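PDB 4M85: N-acetyltransferase from Staphylococcus aureus subsp. aureus, which probably transfers the acetyl group of acetyl-CoA to an acceptor substrate. Local coordinates for residues Gly71-Tyr76 and Lys133-Leu138; Ile44-Val49 and Leu91-Glu96; Leu104-Ala109 and Ile173-His178; Ala17-Met22 and Thr118-Ala123; Cys151-Glu156 and Met179-Ile184. One frame throughout, in Å; residues are numbered along the deposited sequence.

How the contacts relate
Four of the five contacts reach the mixed seven-stranded sheet of the GNAT fold. Contacts 1 and 4 lie on its two faces: helix 130-140 packs on one, helix 13-26 on the other. They are joined through neighbouring strands by backbone pairs such as Cys72 N to Ala120 O (2.9 Å), with centres about 12 Å apart. Contacts 3 and 5 share the hairpin of strands 168-175 and 178-184, where Ile173 O meets Tyr180 N at 2.8 Å. Contact 2 lies farther out, its centre about 18 Å from that of contact 4, linked by packing of helix 37-49 on helix 13-26. In GNAT enzymes acetyl-CoA binds beside the strand of contact 4 and the helix of contact 1.

Contact 1. Residues Gly71-Tyr76 and Lys133-Leu138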
# COMPACT_ATOMS: atom_id res chain seq x y z
N GLY A 71 -6.50 -4.01 -9.15
CA GLY A 71 -5.57 -4.12 -8.04
C GLY A 71 -4.50 -3.06 -8.13
O GLY A 71 -4.37 -2.38 -9.15
N CYS A 72 -3.70 -2.96 -7.07
CA CYS A 72 -2.60 -2.00 -7.05
C CYS A 72 -1.48 -2.41 -6.13
O CYS A 72 -1.66 -3.25 -5.25
CB CYS A 72 -3.06 -0.61 -6.68
SG CYS A 72 -3.47 -0.41 -4.95
N ILE A 73 -0.31 -1.81 -6.39
CA ILE A 73 0.88 -2.02 -5.59
C ILE A 73 1.50 -0.66 -5.24
O ILE A 73 1.62 0.19 -6.10
CB ILE A 73 1.90 -2.95 -6.27
CG1 ILE A 73 3.04 -3.25 -5.31
CG2 ILE A 73 2.44 -2.37 -7.58
CD1 ILE A 73 3.80 -4.53 -5.61
N ILE A 74 1.86 -0.46 -3.97
CA ILE A 74 2.26 0.89 -3.46
C ILE A 74 3.64 0.76 -2.85
O ILE A 74 3.84 -0.05 -1.98
CB ILE A 74 1.29 1.41 -2.36
CG1 ILE A 74 -0.16 1.28 -2.83
CG2 ILE A 74 1.61 2.86 -1.96
CD1 ILE A 74 -1.22 1.76 -1.85
N SER A 75 4.58 1.57 -3.34
CA SER A 75 5.97 1.51 -2.92
C SER A 75 6.65 2.88 -3.03
O SER A 75 6.26 3.69 -3.85
CB SER A 75 6.73 0.52 -3.77
OG SER A 75 6.82 0.94 -5.12
N TYR A 76 7.67 3.10 -2.21
CA TYR A 76 8.40 4.38 -2.10
C TYR A 76 9.65 4.17 -1.23
O TYR A 76 9.75 3.15 -0.52
CB TYR A 76 7.50 5.46 -1.48
CG TYR A 76 6.71 4.95 -0.31
CD1 TYR A 76 5.38 4.60 -0.43
CD2 TYR A 76 7.31 4.79 0.93
CE1 TYR A 76 4.66 4.08 0.63
CE2 TYR A 76 6.60 4.29 2.00
CZ TYR A 76 5.28 3.93 1.85
OH TYR A 76 4.59 3.43 2.93
N LYS A 133 1.80 -10.57 -10.57
CA LYS A 133 2.15 -9.80 -11.76
C LYS A 133 2.58 -8.38 -11.41
O LYS A 133 3.51 -7.82 -12.01
CB LYS A 133 0.97 -9.75 -12.74
CG LYS A 133 0.69 -11.06 -13.48
CD LYS A 133 -0.50 -10.89 -14.42
CE LYS A 133 -1.27 -12.18 -14.66
NZ LYS A 133 -0.38 -13.26 -15.15
N LEU A 134 1.88 -7.76 -10.46
CA LEU A 134 2.21 -6.39 -10.07
C LEU A 134 3.55 -6.35 -9.37
O LEU A 134 4.38 -5.48 -9.62
CB LEU A 134 1.14 -5.79 -9.16
CG LEU A 134 -0.10 -5.27 -9.84
CD1 LEU A 134 -1.12 -4.94 -8.78
CD2 LEU A 134 0.23 -4.05 -10.68
N LEU A 135 3.77 -7.32 -8.51
CA LEU A 135 5.03 -7.42 -7.78
C LEU A 135 6.22 -7.66 -8.73
O LEU A 135 7.24 -6.98 -8.65
CB LEU A 135 4.91 -8.52 -6.74
CG LEU A 135 6.11 -8.79 -5.82
CD1 LEU A 135 6.52 -7.48 -5.18
CD2 LEU A 135 5.79 -9.82 -4.75
N THR A 136 6.08 -8.64 -9.61
CA THR A 136 7.13 -9.00 -10.56
C THR A 136 7.50 -7.79 -11.42
O THR A 136 8.66 -7.45 -11.59
CB THR A 136 6.68 -10.19 -11.39
OG1 THR A 136 6.60 -11.32 -10.54
CG2 THR A 136 7.64 -10.52 -12.51
N SER A 137 6.49 -7.10 -11.93
CA SER A 137 6.73 -5.97 -12.79
C SER A 137 7.37 -4.79 -12.02
O SER A 137 8.21 -4.09 -12.58
CB SER A 137 5.43 -5.57 -13.49
OG SER A 137 5.51 -4.24 -13.90
N LEU A 138 6.98 -4.59 -10.76
CA LEU A 138 7.57 -3.54 -9.94
C LEU A 138 9.04 -3.85 -9.63
O LEU A 138 9.88 -2.94 -9.66
CB LEU A 138 6.81 -3.38 -8.61
CG LEU A 138 7.34 -2.34 -7.62
CD1 LEU A 138 7.29 -0.96 -8.24
CD2 LEU A 138 6.55 -2.37 -6.32
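Ile73 points from the sheet of the GNAT fold against helix 130-140, the helix that in this family follows the acetyl-CoA-binding turn. The short segments approach to 8.5 Å, their directions 38° apart, and the contact is buried and almost wholly apolar. Among the side-chain contacts Ile73 does most. With CG1 anti to the backbone N (chi1 -174°), its longer branch reaches the helix, where CD1 touches Leu138 CD2 at 3.6 Å and also rests near Leu135 CA at 3.8 Å. The shorter branch goes elsewhere: Ile73 CG2 lies 4.0 Å from Leu134 CB, the two side chains lying alongside, pointing opposite ways.

Side chain against backbone is the second kind. Leu134 CD1 lies against the Gly71-Cys72 peptide, 3.7 Å from Cys72 N; Gly71 has no side chain here. Cys72 and Ile74 turn to the other face of the sheet, where helix 13-26 packs. Ile119 of neighbouring strand 114-121 also touches Ile73. A polar atom closes the contact at its far end: Ser75 OG sits 3.5 Å from Leu138 CD2 and 3.7 Å from Leu138 CD1.

Contact 2. Residues Ile44-Val49 and Leu91-Glu96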
# COMPACT_ATOMS: atom_id res chain seq x y z
N ILE A 44 -8.49 9.34 2.06
CA ILE A 44 -7.49 8.53 1.34
C ILE A 44 -7.44 8.98 -0.11
O ILE A 44 -6.36 9.09 -0.67
CB ILE A 44 -7.79 7.00 1.43
CG1 ILE A 44 -7.73 6.51 2.87
CG2 ILE A 44 -6.81 6.18 0.64
CD1 ILE A 44 -8.60 5.28 3.14
N GLU A 45 -8.59 9.25 -0.71
CA GLU A 45 -8.67 9.74 -2.06
C GLU A 45 -7.83 11.01 -2.21
O GLU A 45 -7.08 11.17 -3.16
CB GLU A 45 -10.11 10.08 -2.43
CG GLU A 45 -11.05 8.88 -2.59
CD GLU A 45 -12.52 9.29 -2.54
OE1 GLU A 45 -12.79 10.49 -2.62
OE2 GLU A 45 -13.41 8.40 -2.41
N LYS A 46 -7.97 11.93 -1.25
CA LYS A 46 -7.21 13.17 -1.32
C LYS A 46 -5.72 12.89 -1.12
O LYS A 46 -4.89 13.58 -1.73
CB LYS A 46 -7.71 14.17 -0.26
CG LYS A 46 -9.03 14.82 -0.61
CD LYS A 46 -9.64 15.53 0.59
CE LYS A 46 -10.78 16.44 0.17
NZ LYS A 46 -11.73 16.67 1.29
N SER A 47 -5.41 11.90 -0.27
CA SER A 47 -4.03 11.49 0.01
C SER A 47 -3.28 11.06 -1.27
O SER A 47 -2.05 11.09 -1.29
CB SER A 47 -3.95 10.39 1.06
OG SER A 47 -4.23 9.08 0.56
N CYS A 48 -4.04 10.65 -2.29
CA CYS A 48 -3.49 10.13 -3.54
C CYS A 48 -3.06 11.23 -4.50
O CYS A 48 -2.21 10.96 -5.33
CB CYS A 48 -4.51 9.22 -4.27
SG CYS A 48 -4.92 7.66 -3.44
N VAL A 49 -3.64 12.43 -4.40
CA VAL A 49 -3.40 13.51 -5.37
C VAL A 49 -2.98 14.86 -4.77
O VAL A 49 -2.21 15.56 -5.38
CB VAL A 49 -4.61 13.75 -6.35
CG1 VAL A 49 -4.78 12.58 -7.31
CG2 VAL A 49 -5.91 14.02 -5.62
N LEU A 91 -3.65 17.68 3.79
CA LEU A 91 -4.92 17.36 3.12
C LEU A 91 -6.05 18.22 3.67
O LEU A 91 -5.97 18.69 4.81
CB LEU A 91 -5.26 15.86 3.29
CG LEU A 91 -4.19 14.88 2.82
CD1 LEU A 91 -4.58 13.42 3.05
CD2 LEU A 91 -3.87 15.15 1.35
N ASP A 92 -7.09 18.42 2.87
CA ASP A 92 -8.25 19.21 3.26
C ASP A 92 -9.28 18.28 3.89
O ASP A 92 -10.12 17.70 3.19
CB ASP A 92 -8.89 19.92 2.05
CG ASP A 92 -7.88 20.68 1.22
OD1 ASP A 92 -7.05 21.43 1.78
OD2 ASP A 92 -7.94 20.53 -0.02
N LEU A 93 -9.23 18.19 5.22
CA LEU A 93 -9.93 17.17 5.99
C LEU A 93 -10.78 17.79 7.10
O LEU A 93 -10.42 18.81 7.68
CB LEU A 93 -8.92 16.22 6.62
CG LEU A 93 -8.03 15.44 5.65
CD1 LEU A 93 -7.13 14.51 6.44
CD2 LEU A 93 -8.87 14.66 4.63
N PRO A 94 -11.92 17.16 7.39
CA PRO A 94 -12.73 17.57 8.53
C PRO A 94 -12.01 17.36 9.85
O PRO A 94 -11.13 16.49 9.98
CB PRO A 94 -13.97 16.69 8.43
CG PRO A 94 -13.59 15.55 7.55
CD PRO A 94 -12.56 16.09 6.61
N GLU A 95 -12.37 18.20 10.82
CA GLU A 95 -11.68 18.25 12.09
C GLU A 95 -11.80 16.91 12.82
O GLU A 95 -10.93 16.50 13.59
CB GLU A 95 -12.27 19.39 12.94
CG GLU A 95 -11.31 19.93 13.98
CD GLU A 95 -10.07 20.56 13.37
OE1 GLU A 95 -10.12 20.99 12.19
OE2 GLU A 95 -9.04 20.63 14.07
N GLU A 96 -12.88 16.20 12.54
CA GLU A 96 -13.17 14.96 13.20
C GLU A 96 -12.15 13.86 12.85
O GLU A 96 -11.82 13.03 13.70
CB GLU A 96 -14.58 14.51 12.83
CG GLU A 96 -15.06 13.29 13.58
CD GLU A 96 -16.51 12.98 13.28
OE1 GLU A 96 -17.16 13.80 12.59
OE2 GLU A 96 -16.99 11.92 13.73
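Lys46 and Ser47, late in helix 37-49, meet the turn that leads into helix 95-98, so the contact ties one of the helices early in this GNAT chain to the long connection between strands 68-77 and 114-121. The polar part is one bond: Lys46 NZ donates to the backbone carbonyl of Asp92, 2.7 Å from its O and nearly in line with the C=O bond, at 169°. The lysine stretches out to make it, being extended beyond CG, and its ammonium also forms a salt bridge with Asp42 of its own helix. The Asp92 carboxylate stays back, OD2 lying 5.6 Å from Lys46 NZ.

Beside this bond Leu91 spreads its fork over the helix backbone. Leu91 CD1 touches Ser47 CA at 3.6 Å and Ser47 CB at 3.7 Å, while the other branch, CD2, comes to 3.6 Å from Lys46 O. Leu93 adds a looser touch, its CD2 lying 4.2 Å from Lys46 CD. Pro94 then takes the N-cap position of helix 95-98. Trp88 packs near both Ser47 and Leu93, Ala43 meets Leu93, and Glu45 on the same helix 37-49 rests on Phe14 and Ala17 of helix 13-26.

Contact 3. Residues Leu104-Ala109 and Ile173-His178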
# COMPACT_ATOMS: atom_id res chain seq x y z
N LEU A 104 -0.73 6.33 9.93
CA LEU A 104 0.31 5.31 10.02
C LEU A 104 1.66 5.88 10.53
O LEU A 104 2.61 5.94 9.77
CB LEU A 104 0.47 4.63 8.65
CG LEU A 104 -0.60 3.63 8.18
CD1 LEU A 104 -0.54 3.45 6.67
CD2 LEU A 104 -0.48 2.27 8.86
N PRO A 105 1.72 6.33 11.81
CA PRO A 105 2.93 6.93 12.41
C PRO A 105 4.16 6.03 12.51
O PRO A 105 5.28 6.55 12.48
CB PRO A 105 2.48 7.30 13.83
CG PRO A 105 1.28 6.43 14.10
CD PRO A 105 0.60 6.34 12.77
N VAL A 106 3.95 4.72 12.64
CA VAL A 106 5.06 3.79 12.82
C VAL A 106 5.88 3.69 11.53
O VAL A 106 5.33 3.66 10.41
CB VAL A 106 4.56 2.40 13.28
CG1 VAL A 106 5.74 1.44 13.52
CG2 VAL A 106 3.74 2.52 14.57
N LYS A 107 7.20 3.66 11.71
CA LYS A 107 8.16 3.47 10.65
C LYS A 107 8.18 1.97 10.33
O LYS A 107 8.70 1.18 11.11
CB LYS A 107 9.56 3.95 11.10
CG LYS A 107 10.58 4.15 9.98
CD LYS A 107 11.89 4.71 10.52
CE LYS A 107 12.92 4.99 9.43
NZ LYS A 107 13.69 3.78 9.04
N GLU A 108 7.61 1.59 9.19
CA GLU A 108 7.48 0.18 8.80
C GLU A 108 8.73 -0.36 8.08
O GLU A 108 8.93 -1.55 8.05
CB GLU A 108 6.22 -0.04 7.92
CG GLU A 108 4.90 0.46 8.52
CD GLU A 108 3.68 0.22 7.63
OE1 GLU A 108 3.77 -0.57 6.66
OE2 GLU A 108 2.61 0.83 7.88
N ALA A 109 9.56 0.53 7.53
CA ALA A 109 10.67 0.15 6.66
C ALA A 109 12.02 0.65 7.15
O ALA A 109 12.12 1.24 8.22
CB ALA A 109 10.41 0.65 5.26
N ILE A 173 8.65 -7.86 12.64
CA ILE A 173 8.29 -6.53 13.14
C ILE A 173 6.84 -6.53 13.60
O ILE A 173 5.97 -7.15 12.97
CB ILE A 173 8.54 -5.43 12.08
CG1 ILE A 173 8.25 -4.04 12.67
CG2 ILE A 173 7.71 -5.66 10.82
CD1 ILE A 173 8.71 -2.89 11.79
N GLU A 174 6.59 -5.86 14.73
CA GLU A 174 5.24 -5.70 15.23
C GLU A 174 4.73 -4.35 14.79
O GLU A 174 5.41 -3.35 14.97
CB GLU A 174 5.17 -5.77 16.76
CG GLU A 174 3.75 -5.81 17.27
CD GLU A 174 3.61 -5.83 18.78
OE1 GLU A 174 4.62 -5.62 19.50
OE2 GLU A 174 2.46 -6.02 19.23
N LEU A 175 3.52 -4.34 14.25
CA LEU A 175 2.88 -3.14 13.76
C LEU A 175 1.43 -3.19 14.15
O LEU A 175 0.72 -4.12 13.74
CB LEU A 175 2.99 -3.06 12.23
CG LEU A 175 4.39 -2.90 11.65
CD1 LEU A 175 4.32 -2.87 10.12
CD2 LEU A 175 5.03 -1.63 12.15
N TYR A 176 0.99 -2.21 14.93
CA TYR A 176 -0.39 -2.11 15.40
C TYR A 176 -0.92 -3.44 15.93
O TYR A 176 -1.96 -3.92 15.51
CB TYR A 176 -1.26 -1.52 14.28
CG TYR A 176 -0.58 -0.30 13.66
CD1 TYR A 176 -0.62 0.93 14.30
CD2 TYR A 176 0.14 -0.40 12.49
CE1 TYR A 176 -0.01 2.04 13.77
CE2 TYR A 176 0.77 0.70 11.94
CZ TYR A 176 0.69 1.92 12.59
OH TYR A 176 1.32 3.01 12.07
N LYS A 177 -0.18 -4.05 16.85
CA LYS A 177 -0.59 -5.27 17.54
C LYS A 177 -0.70 -6.52 16.64
O LYS A 177 -1.37 -7.48 17.03
CB LYS A 177 -1.93 -5.09 18.30
CG LYS A 177 -2.07 -3.81 19.13
CD LYS A 177 -1.05 -3.70 20.26
CE LYS A 177 -1.53 -4.37 21.54
NZ LYS A 177 -0.38 -4.87 22.35
N HIS A 178 -0.09 -6.50 15.46
CA HIS A 178 0.04 -7.72 14.66
C HIS A 178 1.49 -7.88 14.24
O HIS A 178 2.21 -6.89 14.05
CB HIS A 178 -0.88 -7.71 13.42
CG HIS A 178 -2.35 -7.71 13.76
ND1 HIS A 178 -3.25 -6.87 13.14
CD2 HIS A 178 -3.06 -8.43 14.65
CE1 HIS A 178 -4.46 -7.07 13.64
NE2 HIS A 178 -4.37 -8.02 14.56
O HOH W 1 2.80 2.49 10.07
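Tyr176 docks the tip of the last beta hairpin of the GNAT sheet onto the loop before strand 114-121, in a contact that mixes apolar packing with one bridging water. The hairpin joins strands 168-175 and 178-184 through a type I' turn from Leu175 to His178, and Tyr176 takes its first inner position with positive phi. From there the ring reaches across to the loop, and its hydroxyl meets both backbone and water. Val106 N donates to Tyr176 OH over 3.2 Å, at 159° along N-H...O. At the ring edge, Pro105 CD lies 3.5 Å from Tyr176 OH. Val106 CG2 comes to 3.7 Å from Tyr176 CZ. Leu104 CD2 is as close to Tyr176 CE2.

Farther along, Leu175 abuts two loop side chains, one with each methyl. Its CD2 meets Val106 CG1 at 3.4 Å, a close squeeze for two methyls. Its CD1 lies 3.7 Å from Glu108 CG, the two side chains running nearly perpendicular. The Glu108 carboxylate has Tyr115 OH as a partner on OE1. Its other oxygen, OE2, accepts at 2.8 Å from a water that also donates to Val106 O and accepts from the Tyr176 hydroxyl in the plane of the ring.

Contact 4. Residues Ala17-Met22 and Thr118-Ala123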
# COMPACT_ATOMS: atom_id res chain seq x y z
N ALA A 17 -8.55 4.09 -3.19
CA ALA A 17 -9.02 4.35 -1.83
C ALA A 17 -9.79 3.16 -1.24
O ALA A 17 -9.63 2.82 -0.09
CB ALA A 17 -9.90 5.60 -1.84
N LYS A 18 -10.60 2.49 -2.04
CA LYS A 18 -11.35 1.34 -1.54
C LYS A 18 -10.40 0.23 -1.15
O LYS A 18 -10.54 -0.38 -0.08
CB LYS A 18 -12.36 0.88 -2.58
CG LYS A 18 -13.45 1.90 -2.86
CD LYS A 18 -14.44 1.34 -3.87
CE LYS A 18 -15.29 2.44 -4.50
NZ LYS A 18 -16.19 1.84 -5.54
N LEU A 19 -9.38 0.00 -1.98
CA LEU A 19 -8.37 -1.02 -1.71
C LEU A 19 -7.61 -0.73 -0.42
O LEU A 19 -7.47 -1.62 0.43
CB LEU A 19 -7.39 -1.13 -2.89
CG LEU A 19 -7.88 -1.89 -4.14
CD1 LEU A 19 -7.01 -1.60 -5.36
CD2 LEU A 19 -7.97 -3.41 -3.90
N VAL A 20 -7.12 0.51 -0.27
CA VAL A 20 -6.37 0.92 0.93
C VAL A 20 -7.30 0.85 2.14
O VAL A 20 -6.93 0.35 3.17
CB VAL A 20 -5.79 2.36 0.78
CG1 VAL A 20 -5.23 2.90 2.10
CG2 VAL A 20 -4.71 2.39 -0.30
N TYR A 21 -8.52 1.34 1.99
CA TYR A 21 -9.49 1.27 3.07
C TYR A 21 -9.63 -0.17 3.59
O TYR A 21 -9.66 -0.41 4.81
CB TYR A 21 -10.86 1.80 2.62
CG TYR A 21 -11.83 1.84 3.76
CD1 TYR A 21 -12.74 0.80 3.98
CD2 TYR A 21 -11.82 2.91 4.63
CE1 TYR A 21 -13.62 0.84 5.07
CE2 TYR A 21 -12.67 2.96 5.72
CZ TYR A 21 -13.57 1.93 5.94
OH TYR A 21 -14.40 2.05 7.04
N MET A 22 -9.76 -1.13 2.68
CA MET A 22 -9.92 -2.54 3.07
C MET A 22 -8.71 -3.03 3.86
O MET A 22 -8.85 -3.73 4.87
CB MET A 22 -10.12 -3.44 1.85
CG MET A 22 -11.58 -3.58 1.43
SD MET A 22 -11.71 -4.08 -0.29
CE MET A 22 -10.38 -5.31 -0.46
N THR A 118 2.02 -1.96 0.23
CA THR A 118 0.69 -2.51 -0.02
C THR A 118 0.64 -3.25 -1.37
O THR A 118 1.13 -2.73 -2.37
CB THR A 118 -0.39 -1.37 -0.08
OG1 THR A 118 -0.41 -0.63 1.14
CG2 THR A 118 -1.74 -1.94 -0.31
N ILE A 119 0.08 -4.46 -1.36
CA ILE A 119 -0.30 -5.17 -2.59
C ILE A 119 -1.71 -5.63 -2.41
O ILE A 119 -1.95 -6.47 -1.55
CB ILE A 119 0.56 -6.42 -2.88
CG1 ILE A 119 2.02 -6.07 -2.94
CG2 ILE A 119 0.12 -7.03 -4.20
CD1 ILE A 119 2.95 -7.27 -3.02
N ALA A 120 -2.65 -5.09 -3.19
CA ALA A 120 -4.07 -5.30 -2.92
C ALA A 120 -4.85 -5.62 -4.19
O ALA A 120 -4.60 -5.05 -5.25
CB ALA A 120 -4.66 -4.08 -2.20
N THR A 121 -5.81 -6.54 -4.07
CA THR A 121 -6.63 -6.92 -5.23
C THR A 121 -8.10 -6.92 -4.80
O THR A 121 -8.42 -7.38 -3.72
CB THR A 121 -6.24 -8.33 -5.77
OG1 THR A 121 -4.84 -8.40 -5.98
CG2 THR A 121 -6.89 -8.63 -7.11
N PHE A 122 -8.98 -6.39 -5.65
CA PHE A 122 -10.42 -6.53 -5.41
C PHE A 122 -10.85 -8.01 -5.47
O PHE A 122 -10.37 -8.80 -6.30
CB PHE A 122 -11.24 -5.72 -6.42
CG PHE A 122 -11.21 -4.24 -6.18
CD1 PHE A 122 -11.79 -3.71 -5.03
CD2 PHE A 122 -10.61 -3.39 -7.10
CE1 PHE A 122 -11.78 -2.34 -4.80
CE2 PHE A 122 -10.58 -2.02 -6.87
CZ PHE A 122 -11.17 -1.50 -5.73
N ALA A 123 -11.75 -8.38 -4.56
CA ALA A 123 -12.24 -9.77 -4.44
C ALA A 123 -12.72 -10.37 -5.78
O ALA A 123 -12.47 -11.53 -6.07
CB ALA A 123 -13.35 -9.83 -3.38
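Leu19 meets Phe122 squarely over one face of the ring: its CD2 stands 3.9 Å from the ring centroid and only 4° off the ring normal, a CH-pi contact. Leu19 CG adds to it, 3.7 Å from Phe122 CZ. The CD2 methyl of Leu19 also touches Phe122 N at 3.6 Å and Ala120 CB at 3.8 Å, so it fills the angle between the ring and the backbone from which the ring springs. With CG anti to the carbonyl carbon (chi1 -74°), the Phe122 ring turns toward the helix. Lys18 meets that ring at the edge, in its plane, with CB 4.0 Å from Phe122 CE1, while its extended chain carries the ammonium away.

Here helix 13-26, the first long helix of the GNAT fold, crosses strand 114-121 at 111°, with segment axes 8.5 Å apart. In this family that strand leads into the turn that receives the pyrophosphate of acetyl-CoA.

Farther out, Met22 CE comes to 4.3 Å from Thr121 O, a carbonyl that accepts a hydrogen bond from Arg126, on which Met22 also packs. The strand itself is held by backbone bonds of Ala120 with Cys72 and of Phe122 with Ala70, and Leu19 reaches on to Cys72 of that neighbouring strand.

Contact 5. Residues Cys151-Glu156 and Met179-Ile184; sequences CDINNE and MYHHLI
Ile153 sets CG1 between its backbone N and carbonyl carbon (chi1 69°), which swings CG2 over His181, whose ring is turned to face it by chi1 of -65°. The methyl sits over the centre of one face, 3.6 Å from the centroid and 11° off the normal, a CH-pi contact. These residues close the end of the antiparallel pairing of strands 147-152 and 178-184 in the GNAT sheet. Cys151 and His181 form a hydrogen-bonded pair, with Cys151 N to His181 O at 2.9 Å and His181 N to Cys151 O at 2.7 Å. Asp152 and Tyr180 follow as a non-hydrogen-bonded pair, after which Ile153 N still reaches Met179 O at 3.2 Å.

His181 is fixed at both ring nitrogens: ND1 bonds to Gln172, and NE2 to a water, which donates to Ile153 O. After Asp152 the chain of strand 147-152 leaves the sheet by a type I turn and an Asx turn, where Asn154 N meets Asp152 OD1 at 3.0 Å from above the carboxylate plane.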
# COMPACT_ATOMS: atom_id res chain seq x y z
N CYS A 151 5.15 -9.02 5.66
CA CYS A 151 4.13 -10.06 5.40
C CYS A 151 3.54 -10.55 6.70
O CYS A 151 4.26 -11.10 7.54
CB CYS A 151 4.79 -11.23 4.67
SG CYS A 151 3.68 -12.59 4.19
N ASP A 152 2.25 -10.40 6.86
CA ASP A 152 1.52 -10.99 8.00
C ASP A 152 1.99 -12.44 8.24
O ASP A 152 1.92 -13.28 7.36
CB ASP A 152 0.01 -10.96 7.72
CG ASP A 152 -0.83 -11.71 8.81
OD1 ASP A 152 -0.36 -11.92 9.95
OD2 ASP A 152 -1.97 -12.10 8.48
N ILE A 153 2.46 -12.72 9.46
CA ILE A 153 2.98 -14.04 9.81
C ILE A 153 1.91 -15.14 9.69
O ILE A 153 2.25 -16.32 9.62
CB ILE A 153 3.64 -14.08 11.21
CG1 ILE A 153 2.61 -13.90 12.33
CG2 ILE A 153 4.74 -13.03 11.32
CD1 ILE A 153 3.13 -14.45 13.63
N ASN A 154 0.64 -14.76 9.65
CA ASN A 154 -0.43 -15.76 9.54
C ASN A 154 -0.80 -16.06 8.11
O ASN A 154 -1.63 -16.94 7.86
CB ASN A 154 -1.67 -15.31 10.30
CG ASN A 154 -1.43 -15.20 11.79
OD1 ASN A 154 -0.69 -15.99 12.39
ND2 ASN A 154 -2.05 -14.21 12.40
N ASN A 155 -0.18 -15.35 7.18
CA ASN A 155 -0.48 -15.48 5.77
C ASN A 155 0.61 -16.23 5.01
O ASN A 155 1.46 -15.63 4.33
CB ASN A 155 -0.73 -14.10 5.19
CG ASN A 155 -1.32 -14.16 3.80
OD1 ASN A 155 -1.24 -15.19 3.12
ND2 ASN A 155 -1.87 -13.05 3.35
N GLU A 156 0.55 -17.56 5.08
CA GLU A 156 1.58 -18.43 4.46
C GLU A 156 1.56 -18.38 2.94
O GLU A 156 2.61 -18.51 2.29
CB GLU A 156 1.47 -19.88 4.94
CG GLU A 156 2.70 -20.70 4.53
CD GLU A 156 2.59 -22.16 4.86
OE1 GLU A 156 1.71 -22.84 4.29
OE2 GLU A 156 3.41 -22.63 5.69
N MET A 179 1.92 -9.13 14.14
CA MET A 179 3.29 -9.46 13.80
C MET A 179 3.46 -9.71 12.28
O MET A 179 2.60 -10.33 11.62
CB MET A 179 3.73 -10.70 14.58
CG MET A 179 5.20 -10.73 14.96
SD MET A 179 5.79 -9.34 15.98
CE MET A 179 4.49 -9.27 17.19
N TYR A 180 4.56 -9.22 11.74
CA TYR A 180 4.86 -9.34 10.33
C TYR A 180 6.29 -9.85 10.09
O TYR A 180 7.22 -9.50 10.81
CB TYR A 180 4.74 -7.97 9.66
CG TYR A 180 3.35 -7.38 9.69
CD1 TYR A 180 2.90 -6.70 10.81
CD2 TYR A 180 2.50 -7.51 8.61
CE1 TYR A 180 1.63 -6.15 10.83
CE2 TYR A 180 1.24 -6.97 8.63
CZ TYR A 180 0.81 -6.30 9.74
OH TYR A 180 -0.46 -5.77 9.78
N HIS A 181 6.46 -10.63 9.03
CA HIS A 181 7.80 -11.00 8.55
C HIS A 181 8.35 -9.86 7.72
O HIS A 181 7.76 -9.51 6.70
CB HIS A 181 7.73 -12.23 7.66
CG HIS A 181 7.28 -13.48 8.36
ND1 HIS A 181 8.05 -14.11 9.32
CD2 HIS A 181 6.20 -14.27 8.15
CE1 HIS A 181 7.43 -15.21 9.71
NE2 HIS A 181 6.31 -15.34 9.02
N HIS A 182 9.48 -9.29 8.13
CA HIS A 182 10.17 -8.31 7.30
C HIS A 182 11.00 -9.07 6.28
O HIS A 182 11.83 -9.91 6.66
CB HIS A 182 11.03 -7.38 8.15
CG HIS A 182 11.53 -6.18 7.41
ND1 HIS A 182 10.72 -5.09 7.13
CD2 HIS A 182 12.73 -5.92 6.84
CE1 HIS A 182 11.42 -4.20 6.45
NE2 HIS A 182 12.63 -4.68 6.26
N LEU A 183 10.76 -8.81 5.01
CA LEU A 183 11.38 -9.53 3.89
C LEU A 183 12.11 -8.56 2.96
O LEU A 183 11.65 -7.44 2.75
CB LEU A 183 10.31 -10.26 3.08
CG LEU A 183 9.42 -11.24 3.85
CD1 LEU A 183 8.40 -11.91 2.95
CD2 LEU A 183 10.28 -12.29 4.51
N ILE A 184 13.23 -9.00 2.39
CA ILE A 184 14.00 -8.20 1.44
C ILE A 184 14.44 -8.98 0.21
O ILE A 184 14.65 -10.20 0.28
CB ILE A 184 15.25 -7.62 2.10
CG1 ILE A 184 16.08 -8.74 2.74
CG2 ILE A 184 14.85 -6.60 3.14
CD1 ILE A 184 17.58 -8.52 2.69
O HOH W 2 4.72 -17.50 9.77